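Local structure of ICChI, a glycosylated chitinase (Ipomoea carnea, 6IDN) at residues A[138-141]-A[142-145]. The protein probably hydrolyses the beta-1,4 linkages of chitin and of bacterial peptidoglycan, as a glycosylated plant TIM-barrel enzyme with chitinase and lysozyme activity. Residues are numbered along the deposited sequence; the frame is centred on the assembly and turned at random.
Sequences AEQL and WILG
Ala138 O accepts a hydrogen bond from Trp142 N at 2.9 Å, one of four consecutive i to i+4 bonds within helix 134-148 that make residues 138-145 a worked example of alpha-helical hydrogen bonding. The CB of Trp142 packs 3.5 Å from that same Ala138 O, while its CG stands anti to the backbone N (chi1 -177°), which carries the indole clear of the preceding turn; CG1 of Ile143 lies at the ring edge, in its plane. Glu139 O takes a hydrogen bond from Ile143 N at 3.0 Å, and the Ile143 side chain sets CG1 off the oxygen end of this carbonyl, 3.4 Å from Glu139 O. Gln140 O is likewise bonded to Leu144 N, with CG of Leu144 3.5 Å from Gln140 O. The Gln140 chain bends at chi2 (-73°), which turns its amide along the helix beside Ile143, where NE2 comes loosely to 4.1 Å from CD1 of Ile143. Leu141 O makes the fourth bond, accepting a hydrogen bond from Gly145 N at 3.0 Å, fairly straight with an N-H...O angle of 162°. Helix 134-148 is the connection in the beta-alpha-beta unit between strands 121-126 and 153-156 of the TIM barrel: Ala138 and Leu141 pack on Phe124 and Leu154 of these strands, Leu144 reaches Ala97 and Trp101 of helix 90-103, and Glu139 and Trp142 meet Leu175 in a loop.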
ATOM      1  N   ALA A 138      -7.231 -12.398   0.512  1.00 12.94           N
ATOM      2  CA  ALA A 138      -8.048 -11.326  -0.052  1.00 13.80           C
ATOM      3  C   ALA A 138      -9.518 -11.719  -0.073  1.00 13.39           C
ATOM      4  O   ALA A 138     -10.392 -10.899   0.241  1.00 15.38           O
ATOM      5  CB  ALA A 138      -7.570 -10.971  -1.463  1.00 16.84           C
ATOM      6  N   GLU A 139      -9.805 -12.970  -0.455  1.00 13.63           N
ATOM      7  CA  GLU A 139     -11.187 -13.436  -0.508  1.00 13.34           C
ATOM      8  C   GLU A 139     -11.812 -13.455   0.884  1.00 15.60           C
ATOM      9  O   GLU A 139     -12.979 -13.088   1.059  1.00 17.19           O
ATOM     10  CB  GLU A 139     -11.217 -14.832  -1.157  1.00 13.72           C
ATOM     11  CG  GLU A 139     -11.017 -14.783  -2.707  1.00 15.87           C
ATOM     12  CD  GLU A 139     -10.812 -16.148  -3.347  1.00 18.92           C
ATOM     13  OE1 GLU A 139     -10.503 -17.116  -2.619  1.00 21.71           O
ATOM     14  OE2 GLU A 139     -10.982 -16.270  -4.583  1.00 20.28           O
ATOM     15  N   GLN A 140     -11.052 -13.875   1.897  1.00 15.03           N
ATOM     16  CA  GLN A 140     -11.632 -13.922   3.233  1.00 14.53           C
ATOM     17  C   GLN A 140     -11.844 -12.529   3.814  1.00 13.96           C
ATOM     18  O   GLN A 140     -12.823 -12.320   4.540  1.00 16.50           O
ATOM     19  CB  GLN A 140     -10.749 -14.765   4.154  1.00 16.43           C
ATOM     20  CG  GLN A 140     -10.649 -16.228   3.730  1.00 17.18           C
ATOM     21  CD  GLN A 140     -11.907 -17.055   3.999  1.00 19.15           C
ATOM     22  OE1 GLN A 140     -11.987 -18.209   3.593  1.00 26.21           O
ATOM     23  NE2 GLN A 140     -12.885 -16.475   4.679  1.00 20.47           N
ATOM     24  N   LEU A 141     -10.958 -11.579   3.502  1.00 13.52           N
ATOM     25  CA  LEU A 141     -11.209 -10.185   3.892  1.00 14.45           C
ATOM     26  C   LEU A 141     -12.441  -9.621   3.189  1.00 18.02           C
ATOM     27  O   LEU A 141     -13.225  -8.876   3.793  1.00 16.92           O
ATOM     28  CB  LEU A 141      -9.991  -9.327   3.563  1.00 13.04           C
ATOM     29  CG  LEU A 141      -8.800  -9.541   4.492  1.00 14.51           C
ATOM     30  CD1 LEU A 141      -7.542  -8.912   3.899  1.00 14.80           C
ATOM     31  CD2 LEU A 141      -9.061  -8.960   5.866  1.00 16.14           C
ATOM     32  N   TRP A 142     -12.617  -9.936   1.906  1.00 14.21           N
ATOM     33  CA  TRP A 142     -13.796  -9.476   1.172  1.00 11.66           C
ATOM     34  C   TRP A 142     -15.068  -9.977   1.840  1.00 14.75           C
ATOM     35  O   TRP A 142     -16.035  -9.224   2.002  1.00 15.86           O
ATOM     36  CB  TRP A 142     -13.689  -9.969  -0.276  1.00 15.14           C
ATOM     37  CG  TRP A 142     -14.759  -9.551  -1.267  1.00 14.49           C
ATOM     38  CD1 TRP A 142     -14.693  -8.519  -2.167  1.00 17.35           C
ATOM     39  CD2 TRP A 142     -16.002 -10.224  -1.527  1.00 14.04           C
ATOM     40  NE1 TRP A 142     -15.838  -8.478  -2.928  1.00 17.36           N
ATOM     41  CE2 TRP A 142     -16.660  -9.511  -2.551  1.00 16.13           C
ATOM     42  CE3 TRP A 142     -16.645 -11.331  -0.960  1.00 17.19           C
ATOM     43  CZ2 TRP A 142     -17.904  -9.895  -3.043  1.00 18.39           C
ATOM     44  CZ3 TRP A 142     -17.877 -11.713  -1.458  1.00 20.20           C
ATOM     45  CH2 TRP A 142     -18.499 -10.993  -2.476  1.00 18.67           C
ATOM     46  N   ILE A 143     -15.080 -11.255   2.243  1.00 13.69           N
ATOM     47  CA  ILE A 143     -16.239 -11.798   2.942  1.00 13.00           C
ATOM     48  C   ILE A 143     -16.465 -11.070   4.263  1.00 15.82           C
ATOM     49  O   ILE A 143     -17.604 -10.743   4.613  1.00 16.68           O
ATOM     50  CB  ILE A 143     -16.066 -13.308   3.157  1.00 16.15           C
ATOM     51  CG1 ILE A 143     -16.127 -14.024   1.806  1.00 13.96           C
ATOM     52  CG2 ILE A 143     -17.136 -13.840   4.097  1.00 17.85           C
ATOM     53  CD1 ILE A 143     -15.644 -15.467   1.884  1.00 17.46           C
ATOM     54  N   LEU A 144     -15.394 -10.811   5.020  1.00 14.76           N
ATOM     55  CA  LEU A 144     -15.563 -10.143   6.316  1.00 15.84           C
ATOM     56  C   LEU A 144     -16.177  -8.759   6.148  1.00 17.70           C
ATOM     57  O   LEU A 144     -17.014  -8.331   6.964  1.00 16.84           O
ATOM     58  CB  LEU A 144     -14.216 -10.055   7.041  1.00 14.90           C
ATOM     59  CG  LEU A 144     -13.777 -11.355   7.728  1.00 17.03           C
ATOM     60  CD1 LEU A 144     -12.275 -11.363   7.967  1.00 21.66           C
ATOM     61  CD2 LEU A 144     -14.527 -11.549   9.061  1.00 21.42           C
ATOM     62  N   GLY A 145     -15.784  -8.041   5.098  1.00 18.30           N
ATOM     63  CA  GLY A 145     -16.426  -6.771   4.820  1.00 17.59           C
ATOM     64  C   GLY A 145     -17.906  -6.936   4.545  1.00 19.13           C
ATOM     65  O   GLY A 145     -18.738  -6.195   5.074  1.00 22.56           O
TER